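Local structure of alpha-L-arabinofuranosidase B (Aspergillus kawachii, 6SXT) at residues V202-N207 against G257-Y262; D158-D163 against T188-G193; T375-L380 against G395-H400. The protein hydrolyses terminal non-reducing alpha-L-arabinofuranosyl residues from arabinoxylan, arabinan and arabinogalactan, helping to break down plant hemicellulose. One frame throughout, in Å; residues are numbered along the deposited sequence.

Contact 1: V202-N207 against G257-Y262. With LXE ([(1~{S},2~{S},3~{S},4~{S})-2-(hydroxymethyl)-3,4-bis(oxidanyl)cyclopentyl]azanium), chain G.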
loop_
_atom_site.group_PDB
_atom_site.type_symbol
_atom_site.label_atom_id
_atom_site.label_comp_id
_atom_site.label_asym_id
_atom_site.label_seq_id
_atom_site.Cartn_x
_atom_site.Cartn_y
_atom_site.Cartn_z
ATOM N N VAL A 202 12.859 -4.309 13.266
ATOM C CA VAL A 202 12.977 -2.900 13.695
ATOM C C VAL A 202 14.128 -2.284 12.918
ATOM O O VAL A 202 15.255 -2.782 13.006
ATOM C CB VAL A 202 13.143 -2.724 15.199
ATOM C CG1 VAL A 202 13.344 -1.280 15.589
ATOM C CG2 VAL A 202 11.930 -3.318 15.913
ATOM N N ASP A 203 13.814 -1.211 12.226
ATOM C CA ASP A 203 14.822 -0.430 11.471
ATOM C C ASP A 203 15.418 0.539 12.466
ATOM O O ASP A 203 14.745 1.470 12.942
ATOM C CB ASP A 203 14.185 0.240 10.262
ATOM C CG ASP A 203 15.169 0.831 9.277
ATOM O OD1 ASP A 203 16.385 0.879 9.673
ATOM O OD2 ASP A 203 14.705 1.128 8.123
ATOM N N MET A 204 16.727 0.353 12.743
ATOM C CA MET A 204 17.473 1.256 13.654
ATOM C C MET A 204 18.543 2.026 12.862
ATOM O O MET A 204 19.343 2.693 13.521
ATOM C CB MET A 204 18.109 0.461 14.788
ATOM C CG MET A 204 17.085 -0.195 15.685
ATOM S SD MET A 204 17.832 -0.823 17.229
ATOM C CE MET A 204 16.551 -1.970 17.749
ATOM N N GLU A 205 18.457 1.978 11.543
ATOM C CA GLU A 205 19.376 2.584 10.547
ATOM C C GLU A 205 20.657 1.726 10.437
ATOM O O GLU A 205 21.270 1.382 11.468
ATOM C CB GLU A 205 19.674 4.045 10.876
ATOM C CG GLU A 205 20.475 4.776 9.801
ATOM C CD GLU A 205 19.846 4.848 8.426
ATOM O OE1 GLU A 205 19.442 5.904 7.952
ATOM O OE2 GLU A 205 19.675 3.684 7.676
ATOM N N ASN A 206 20.981 1.440 9.191
ATOM C CA ASN A 206 22.078 0.540 8.755
ATOM C C ASN A 206 21.870 -0.829 9.379
ATOM O O ASN A 206 22.821 -1.605 9.543
ATOM C CB ASN A 206 23.447 1.128 9.117
ATOM C CG ASN A 206 23.619 2.548 8.591
ATOM O OD1 ASN A 206 24.206 3.364 9.289
ATOM N ND2 ASN A 206 23.138 2.844 7.405
ATOM N N ASN A 207 20.614 -1.197 9.608
ATOM C CA ASN A 207 20.263 -2.522 10.149
ATOM C C ASN A 207 18.728 -2.564 10.273
ATOM O O ASN A 207 18.199 -1.693 10.919
ATOM C CB ASN A 207 20.904 -2.838 11.493
ATOM C CG ASN A 207 22.116 -3.771 11.397
ATOM O OD1 ASN A 207 22.103 -4.788 10.689
ATOM N ND2 ASN A 207 23.213 -3.329 12.009
ATOM N N GLY A 257 14.410 -7.106 25.057
ATOM C CA GLY A 257 15.650 -7.065 25.815
ATOM C C GLY A 257 16.588 -6.044 25.280
ATOM O O GLY A 257 16.153 -5.058 24.693
ATOM N N ALA A 258 17.872 -6.245 25.569
ATOM C CA ALA A 258 18.887 -5.213 25.334
ATOM C C ALA A 258 19.016 -4.797 23.877
ATOM O O ALA A 258 18.772 -5.547 22.894
ATOM C CB ALA A 258 20.205 -5.740 25.871
ATOM N N ARG A 259 19.517 -3.563 23.660
ATOM C CA ARG A 259 19.902 -3.160 22.315
ATOM C C ARG A 259 20.943 -4.087 21.718
ATOM O O ARG A 259 21.694 -4.705 22.501
ATOM C CB ARG A 259 20.502 -1.747 22.196
ATOM C CG ARG A 259 19.551 -0.625 22.595
ATOM C CD ARG A 259 18.612 -0.206 21.467
ATOM N NE ARG A 259 17.591 0.659 22.046
ATOM C CZ ARG A 259 16.452 1.006 21.407
ATOM N NH1 ARG A 259 16.218 0.618 20.177
ATOM N NH2 ARG A 259 15.615 1.745 22.056
ATOM N N PRO A 260 20.968 -4.248 20.383
ATOM C CA PRO A 260 21.947 -5.079 19.707
ATOM C C PRO A 260 23.337 -4.561 20.120
ATOM O O PRO A 260 23.514 -3.355 20.126
ATOM C CB PRO A 260 21.707 -4.879 18.230
ATOM C CG PRO A 260 20.228 -4.451 18.136
ATOM C CD PRO A 260 20.036 -3.649 19.378
ATOM N N ASP A 261 24.235 -5.472 20.481
ATOM C CA ASP A 261 25.570 -5.101 21.029
ATOM C C ASP A 261 26.467 -4.806 19.808
ATOM O O ASP A 261 27.426 -5.555 19.525
ATOM C CB ASP A 261 26.060 -6.186 22.010
ATOM C CG ASP A 261 25.328 -6.329 23.372
ATOM O OD1 ASP A 261 24.935 -5.330 23.991
ATOM O OD2 ASP A 261 25.156 -7.475 23.846
ATOM N N TYR A 262 26.162 -3.766 19.026
ATOM C CA TYR A 262 26.946 -3.273 17.860
ATOM C C TYR A 262 27.047 -1.748 17.988
ATOM O O TYR A 262 26.171 -1.139 18.606
ATOM C CB TYR A 262 26.337 -3.622 16.512
ATOM C CG TYR A 262 26.093 -5.098 16.324
ATOM C CD1 TYR A 262 24.919 -5.667 16.781
ATOM C CD2 TYR A 262 27.038 -5.935 15.745
ATOM C CE1 TYR A 262 24.695 -7.023 16.707
ATOM C CE2 TYR A 262 26.833 -7.301 15.662
ATOM C CZ TYR A 262 25.644 -7.840 16.132
ATOM O OH TYR A 262 25.378 -9.168 16.059
HETATM C "C1'" LXE G . 19.274 3.741 6.341
HETATM C "C2'" LXE G . 17.788 3.921 6.022
HETATM O "O2'" LXE G . 17.282 5.082 6.574
HETATM C "C3'" LXE G . 17.236 2.698 6.613
HETATM O "O3'" LXE G . 15.811 2.566 6.205
HETATM C "C4'" LXE G . 18.085 1.641 5.939
HETATM C "C5'" LXE G . 18.143 0.340 6.718
HETATM O "O5'" LXE G . 18.527 0.481 8.068
HETATM C "C6'" LXE G . 19.496 2.344 5.816
HETATM N "N1'" LXE G . 19.827 2.328 4.363
#
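Arg259 NH1 has two partners: it forms a salt bridge with Glu180 OE2 and gives a weak hydrogen bond to Met204 SD, at 3.7 Å with an N-H...S angle of 146°. The sulfur lies at the edge of the guanidinium, in its plane, where an N-H can point to it. Arg259 arrives there through a bend at chi2 (-84°), whereas Met204 is extended beyond CG. Next to this polar meeting, Met204 SD lies 4.2 Å from CD of the Pro260 ring, an apolar contact. The thioether thus meets both a charged edge and a proline ring, and all three residues are buried.

Met204 directly precedes the nucleophile, Glu205, and the same turn carries the bound inhibitor. The 1.4 Å bond between Glu205 OE2 and LXE C1' is covalent, the outcome expected when a retaining glycosidase opens an aziridine. Asp203 holds two hydroxyls of the adduct, O5' through OD1 and O3' through OD2, the latter 2.6 Å from LXE O3'. Asp203 OD1 also accepts from Glu205 N at 3.0 Å, closing an Asx turn that ties the substrate-binding carboxylate to the nucleophile's backbone. Asn207 N donates to LXE O5' at 3.1 Å.

In the fold, strand 199-203 runs between strands 180-185 and 208-209, with backbone bonds from Asp203 to Ala181 and from Val202 to Phe209. Phe209 also touches Met204 and Pro260, while Trp239 packs on both, so the catalytic turn meets the loop after strand 250-257 where this sheet adjoins the larger one holding strands 238-245 and 250-257.

Contact 2: D158-D163 against T188-G193. With NAG (2-acetamido-2-deoxy-beta-D-glucopyranose), chain B; LXE ([(1~{S},2~{S},3~{S},4~{S})-2-(hydroxymethyl)-3,4-bis(oxidanyl)cyclopentyl]azanium), chain G.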
loop_
_atom_site.group_PDB
_atom_site.type_symbol
_atom_site.label_atom_id
_atom_site.label_comp_id
_atom_site.label_asym_id
_atom_site.label_seq_id
_atom_site.Cartn_x
_atom_site.Cartn_y
_atom_site.Cartn_z
ATOM N N ASP A 158 11.110 -7.308 -0.757
ATOM C CA ASP A 158 12.399 -7.503 -0.083
ATOM C C ASP A 158 13.271 -6.279 -0.318
ATOM O O ASP A 158 14.464 -6.332 0.081
ATOM C CB ASP A 158 13.047 -8.803 -0.585
ATOM C CG ASP A 158 13.250 -8.848 -2.080
ATOM O OD1 ASP A 158 12.979 -7.866 -2.739
ATOM O OD2 ASP A 158 13.712 -9.925 -2.569
ATOM N N ALA A 159 12.703 -5.176 -0.800
ATOM C CA ALA A 159 13.458 -3.940 -1.101
ATOM C C ALA A 159 13.388 -2.995 0.084
ATOM O O ALA A 159 12.420 -3.015 0.838
ATOM C CB ALA A 159 12.935 -3.320 -2.336
ATOM N N CYS A 160 14.387 -2.157 0.280
ATOM C CA CYS A 160 14.381 -1.231 1.421
ATOM C C CYS A 160 13.448 -0.066 1.099
ATOM O O CYS A 160 13.572 0.526 0.025
ATOM C CB CYS A 160 15.762 -0.692 1.700
ATOM S SG CYS A 160 15.798 0.326 3.177
ATOM N N CYS A 161 12.502 0.285 1.973
ATOM C CA CYS A 161 12.174 -0.368 3.226
ATOM C C CYS A 161 10.729 0.001 3.573
ATOM O O CYS A 161 10.392 1.185 3.453
ATOM C CB CYS A 161 12.986 0.071 4.438
ATOM S SG CYS A 161 14.631 -0.711 4.603
ATOM N N PHE A 162 9.888 -0.967 3.926
ATOM C CA PHE A 162 8.474 -0.631 4.252
ATOM C C PHE A 162 8.415 -0.381 5.754
ATOM O O PHE A 162 8.249 -1.334 6.548
ATOM C CB PHE A 162 7.510 -1.743 3.823
ATOM C CG PHE A 162 6.090 -1.315 4.062
ATOM C CD1 PHE A 162 5.539 -0.366 3.237
ATOM C CD2 PHE A 162 5.362 -1.760 5.161
ATOM C CE1 PHE A 162 4.259 0.117 3.436
ATOM C CE2 PHE A 162 4.079 -1.261 5.384
ATOM C CZ PHE A 162 3.543 -0.341 4.522
ATOM N N ASP A 163 8.593 0.863 6.147
ATOM C CA ASP A 163 8.729 1.267 7.551
ATOM C C ASP A 163 7.552 2.128 8.024
ATOM O O ASP A 163 6.942 2.848 7.245
ATOM C CB ASP A 163 9.997 2.034 7.879
ATOM C CG ASP A 163 11.289 1.273 7.788
ATOM O OD1 ASP A 163 11.282 0.076 7.476
ATOM O OD2 ASP A 163 12.366 1.972 7.996
ATOM N N THR A 188 16.549 -9.631 3.316
ATOM C CA THR A 188 17.559 -10.344 4.136
ATOM C C THR A 188 18.934 -9.677 3.992
ATOM O O THR A 188 19.944 -10.333 4.385
ATOM C CB THR A 188 17.643 -11.826 3.738
ATOM O OG1 THR A 188 18.064 -11.854 2.385
ATOM C CG2 THR A 188 16.304 -12.541 3.830
ATOM N N THR A 189 18.951 -8.417 3.602
ATOM C CA THR A 189 20.201 -7.614 3.496
ATOM C C THR A 189 20.849 -7.457 4.859
ATOM O O THR A 189 22.096 -7.517 4.976
ATOM C CB THR A 189 19.906 -6.271 2.830
ATOM O OG1 THR A 189 19.324 -6.545 1.560
ATOM C CG2 THR A 189 21.116 -5.377 2.735
ATOM N N TRP A 190 20.050 -7.258 5.891
ATOM C CA TRP A 190 20.500 -7.111 7.279
ATOM C C TRP A 190 19.954 -8.279 8.101
ATOM O O TRP A 190 20.516 -9.384 8.095
ATOM C CB TRP A 190 20.064 -5.717 7.772
ATOM C CG TRP A 190 20.557 -4.566 6.946
ATOM C CD1 TRP A 190 21.774 -3.932 7.061
ATOM C CD2 TRP A 190 19.837 -3.849 5.928
ATOM N NE1 TRP A 190 21.850 -2.909 6.154
ATOM C CE2 TRP A 190 20.690 -2.843 5.423
ATOM C CE3 TRP A 190 18.559 -4.004 5.327
ATOM C CZ2 TRP A 190 20.286 -1.970 4.410
ATOM C CZ3 TRP A 190 18.157 -3.120 4.348
ATOM C CH2 TRP A 190 19.023 -2.123 3.881
ATOM N N GLY A 191 18.851 -8.086 8.788
ATOM C CA GLY A 191 18.269 -9.103 9.643
ATOM C C GLY A 191 17.244 -9.923 8.889
ATOM O O GLY A 191 16.735 -9.467 7.885
ATOM N N TYR A 192 16.876 -11.028 9.523
ATOM C CA TYR A 192 15.762 -11.884 9.063
ATOM C C TYR A 192 15.475 -12.907 10.145
ATOM O O TYR A 192 16.198 -13.052 11.183
ATOM C CB TYR A 192 16.045 -12.444 7.667
ATOM C CG TYR A 192 17.290 -13.307 7.656
ATOM C CD1 TYR A 192 17.230 -14.648 7.988
ATOM C CD2 TYR A 192 18.534 -12.754 7.390
ATOM C CE1 TYR A 192 18.375 -15.453 8.010
ATOM C CE2 TYR A 192 19.694 -13.541 7.428
ATOM C CZ TYR A 192 19.606 -14.893 7.730
ATOM O OH TYR A 192 20.727 -15.698 7.806
ATOM N N GLY A 193 14.299 -13.527 10.041
ATOM C CA GLY A 193 13.814 -14.473 11.034
ATOM C C GLY A 193 13.727 -15.891 10.450
ATOM O O GLY A 193 14.356 -16.165 9.381
HETATM C C1 NAG B . 11.415 -12.525 -0.903
HETATM C C2 NAG B . 12.780 -13.137 -1.333
HETATM C C3 NAG B . 12.754 -13.443 -2.837
HETATM C C4 NAG B . 11.587 -14.334 -3.188
HETATM C C5 NAG B . 10.315 -13.626 -2.616
HETATM C C6 NAG B . 9.070 -14.401 -2.922
HETATM C C7 NAG B . 14.926 -12.578 -0.268
HETATM C C8 NAG B . 15.898 -11.491 -0.111
HETATM N N2 NAG B . 13.886 -12.255 -1.041
HETATM O O3 NAG B . 14.030 -14.148 -3.077
HETATM O O4 NAG B . 11.349 -14.382 -4.592
HETATM O O5 NAG B . 10.403 -13.513 -1.207
HETATM O O6 NAG B . 9.117 -15.716 -2.410
HETATM O O7 NAG B . 15.041 -13.656 0.342
HETATM C "C1'" LXE G . 19.274 3.741 6.341
HETATM C "C2'" LXE G . 17.788 3.921 6.022
HETATM O "O2'" LXE G . 17.282 5.082 6.574
HETATM C "C3'" LXE G . 17.236 2.698 6.613
HETATM O "O3'" LXE G . 15.811 2.566 6.205
HETATM C "C4'" LXE G . 18.085 1.641 5.939
HETATM C "C5'" LXE G . 18.143 0.340 6.718
HETATM O "O5'" LXE G . 18.527 0.481 8.068
HETATM C "C6'" LXE G . 19.496 2.344 5.816
HETATM N "N1'" LXE G . 19.827 2.328 4.363
HETATM O O HOH W 1 16.351 -4.817 1.531
#
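A sulfur-aromatic contact joins two loops of the catalytic domain at the wall of the arabinose pocket: the loop leading into strand 163-164 brings a vicinal disulfide, and the loop between strands 180-185 and 199-203 brings Trp190. Cys160 SG is 4.1 Å from Trp190 CH2, and Cys161 SG is 4.3 Å from Trp190 CZ3. Both sulfurs stand obliquely to the indole, at 64° and 56° off the normal of its six-membered ring, so neither stacks squarely on it. Their positions are coupled, because the 2.1 Å bond between Cys160 SG and Cys161 SG links consecutive residues across a cis peptide. With SG anti to the backbone N (chi1 -175°), the CB-SG bond of Cys160 runs across the indole's rim and not at it, so that CB and SG flank CH2 about equally.

The indole is sandwiched. Thr189 CG2 sits over the centre of one face, and LXE C5' lies on the opposite face, displaced toward the rim, 3.9 Å from Trp190 CH2. LXE O3' is 3.8 Å from Cys160 SG, so disulfide and tryptophan both border the inhibitor by van der Waals contact. Farther out, a water donates to Asp158 O and makes a weak link to Thr189 OG1, while Asp158 OD2 accepts a nearly straight bond, at 2.8 Å, from N2 of an N-acetylglucosamine of the protein's own glycan.

Strand neighbours set the frame: Cys161 touches Tyr183 of strand 180-185 and Asp203 of strand 199-203, and Trp190 and Cys161 both rest on Leu208 of strand 208-209. Cys160 is joined through its backbone to Gly285, in the loop before strand 288-296.

Contact 3: T375-L380 against G395-H400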
loop_
_atom_site.group_PDB
_atom_site.type_symbol
_atom_site.label_atom_id
_atom_site.label_comp_id
_atom_site.label_asym_id
_atom_site.label_seq_id
_atom_site.Cartn_x
_atom_site.Cartn_y
_atom_site.Cartn_z
ATOM N N THR A 375 -8.141 -14.933 -22.752
ATOM C CA THR A 375 -8.717 -15.855 -21.774
ATOM C C THR A 375 -8.544 -15.203 -20.390
ATOM O O THR A 375 -7.427 -14.930 -19.986
ATOM C CB THR A 375 -8.071 -17.226 -21.813
ATOM O OG1 THR A 375 -8.106 -17.691 -23.187
ATOM C CG2 THR A 375 -8.801 -18.173 -20.884
ATOM N N VAL A 376 -9.656 -15.025 -19.721
ATOM C CA VAL A 376 -9.619 -14.396 -18.366
ATOM C C VAL A 376 -9.409 -15.512 -17.368
ATOM O O VAL A 376 -10.098 -16.560 -17.426
ATOM C CB VAL A 376 -10.901 -13.589 -18.101
ATOM C CG1 VAL A 376 -10.724 -12.796 -16.792
ATOM C CG2 VAL A 376 -11.187 -12.623 -19.217
ATOM N N VAL A 377 -8.437 -15.365 -16.487
ATOM C CA VAL A 377 -8.185 -16.385 -15.468
ATOM C C VAL A 377 -8.141 -15.708 -14.092
ATOM O O VAL A 377 -7.895 -14.495 -13.994
ATOM C CB VAL A 377 -6.913 -17.164 -15.742
ATOM C CG1 VAL A 377 -6.885 -17.716 -17.182
ATOM C CG2 VAL A 377 -5.683 -16.402 -15.483
ATOM N N THR A 378 -8.300 -16.518 -13.084
ATOM C CA THR A 378 -8.142 -16.045 -11.691
ATOM C C THR A 378 -6.829 -15.283 -11.588
ATOM O O THR A 378 -5.743 -15.738 -12.018
ATOM C CB THR A 378 -8.222 -17.206 -10.705
ATOM O OG1 THR A 378 -9.448 -17.854 -10.993
ATOM C CG2 THR A 378 -8.179 -16.712 -9.269
ATOM N N GLY A 379 -6.891 -14.115 -10.914
ATOM C CA GLY A 379 -5.706 -13.272 -10.775
ATOM C C GLY A 379 -4.547 -14.022 -10.177
ATOM O O GLY A 379 -4.680 -14.699 -9.112
ATOM N N LEU A 380 -3.404 -13.863 -10.790
ATOM C CA LEU A 380 -2.215 -14.630 -10.391
ATOM C C LEU A 380 -1.757 -14.207 -8.994
ATOM O O LEU A 380 -1.139 -15.062 -8.328
ATOM C CB LEU A 380 -1.125 -14.456 -11.433
ATOM C CG LEU A 380 -1.424 -15.127 -12.789
ATOM C CD1 LEU A 380 -0.395 -14.746 -13.772
ATOM C CD2 LEU A 380 -1.446 -16.647 -12.627
ATOM N N GLY A 395 -0.184 -19.457 -21.847
ATOM C CA GLY A 395 0.909 -19.350 -20.877
ATOM C C GLY A 395 1.509 -17.981 -20.781
ATOM O O GLY A 395 2.348 -17.769 -19.875
ATOM N N SER A 396 1.127 -17.075 -21.668
ATOM C CA SER A 396 1.585 -15.670 -21.675
ATOM C C SER A 396 0.414 -14.776 -21.266
ATOM O O SER A 396 -0.713 -15.056 -21.646
ATOM C CB SER A 396 2.201 -15.255 -22.952
ATOM O OG SER A 396 3.436 -15.956 -23.090
ATOM N N TYR A 397 0.738 -13.759 -20.456
ATOM C CA TYR A 397 -0.264 -12.852 -19.869
ATOM C C TYR A 397 0.167 -11.416 -20.071
ATOM O O TYR A 397 1.319 -11.085 -20.136
ATOM C CB TYR A 397 -0.398 -13.119 -18.366
ATOM C CG TYR A 397 -0.836 -14.500 -18.001
ATOM C CD1 TYR A 397 0.091 -15.533 -17.967
ATOM C CD2 TYR A 397 -2.159 -14.793 -17.706
ATOM C CE1 TYR A 397 -0.285 -16.815 -17.640
ATOM C CE2 TYR A 397 -2.548 -16.074 -17.351
ATOM C CZ TYR A 397 -1.600 -17.074 -17.317
ATOM O OH TYR A 397 -2.002 -18.332 -16.968
ATOM N N ILE A 398 -0.819 -10.525 -20.086
ATOM C CA ILE A 398 -0.595 -9.071 -20.049
ATOM C C ILE A 398 0.008 -8.728 -18.677
ATOM O O ILE A 398 -0.577 -9.105 -17.652
ATOM C CB ILE A 398 -1.890 -8.284 -20.301
ATOM C CG1 ILE A 398 -2.521 -8.689 -21.649
ATOM C CG2 ILE A 398 -1.549 -6.807 -20.225
ATOM C CD1 ILE A 398 -3.742 -7.895 -22.041
ATOM N N ARG A 399 1.164 -8.088 -18.696
ATOM C CA ARG A 399 1.863 -7.660 -17.459
ATOM C C ARG A 399 2.392 -6.269 -17.703
ATOM O O ARG A 399 2.745 -5.886 -18.834
ATOM C CB ARG A 399 2.941 -8.669 -17.060
ATOM C CG ARG A 399 4.102 -8.785 -18.053
ATOM C CD ARG A 399 5.214 -7.783 -17.868
ATOM N NE ARG A 399 5.923 -7.956 -16.625
ATOM C CZ ARG A 399 6.803 -8.905 -16.365
ATOM N NH1 ARG A 399 7.234 -9.722 -17.330
ATOM N NH2 ARG A 399 7.272 -9.084 -15.142
ATOM N N HIS A 400 2.501 -5.478 -16.649
ATOM C CA HIS A 400 3.194 -4.195 -16.775
ATOM C C HIS A 400 4.684 -4.362 -16.463
ATOM O O HIS A 400 5.082 -5.183 -15.600
ATOM C CB HIS A 400 2.485 -3.090 -15.962
ATOM C CG HIS A 400 2.479 -3.276 -14.476
ATOM N ND1 HIS A 400 3.563 -2.925 -13.706
ATOM C CD2 HIS A 400 1.485 -3.657 -13.661
ATOM C CE1 HIS A 400 3.236 -3.125 -12.435
ATOM N NE2 HIS A 400 1.976 -3.625 -12.387
#
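Leu380 CD1 sits almost exactly over the centre of the Tyr397 ring, 4.1 Å from the centroid and 3° off the normal, which makes this a CH-pi contact. The same ring is met at its edge, near its plane, by Val377 CG2, 3.7 Å from Tyr397 CE2; the two side chains cross at about a right angle. Tyrosine is therefore touched by one methyl above and another beside it. Val377 reaches the edge because CG2 is set between its backbone N and carbonyl carbon, with CG1 lying beside the N (chi1 -52°).

The second shell places the backbones. Leu380 N donates to Ser387 OG, and Val377 pairs through its backbone with Ser387, so Ser387 ties down the main chain at both aliphatic residues. Tyr397 also packs on Glu389 and Asn410. Farther along its strand, Arg399 NE bonds to His400 O at 3.1 Å, approaching from above the carbonyl plane, and Arg399 NH2 makes a salt bridge with Asp419. His400 and Asp419 are both substrate-binding residues of this arabinose-binding beta-trefoil domain.

The two strands belong to different sheets: strand 374-378 lies between strands 386-390 and 333-338, whereas strand 396-401 pairs with strand 404-409. Tyr397 joins them by side chains, and Leu380, just past the end of its strand, also touches Phe416 and His417 of helix 414-419.

In the fold
Contacts 1 and 2 belong to the catalytic domain and share one pocket, whereas contact 3 lies in the arabinose-binding domain, its centre about 42 Å from that of contact 1 and about 29 Å from that of contact 2. Burial falls in the same order: contact 1 is wholly buried, contact 2 partly, and contact 3 is at the surface. The first two meet directly, with Asn206 O packed 3.6 Å from Trp190 CD1, and both touch the inhibitor, one by covalent and polar bonds, the other by apolar walls. Both also use sulfur, as a weak acceptor in contact 1 and beside an indole in contact 2. Contact 3 relies on methyl groups against a phenol ring.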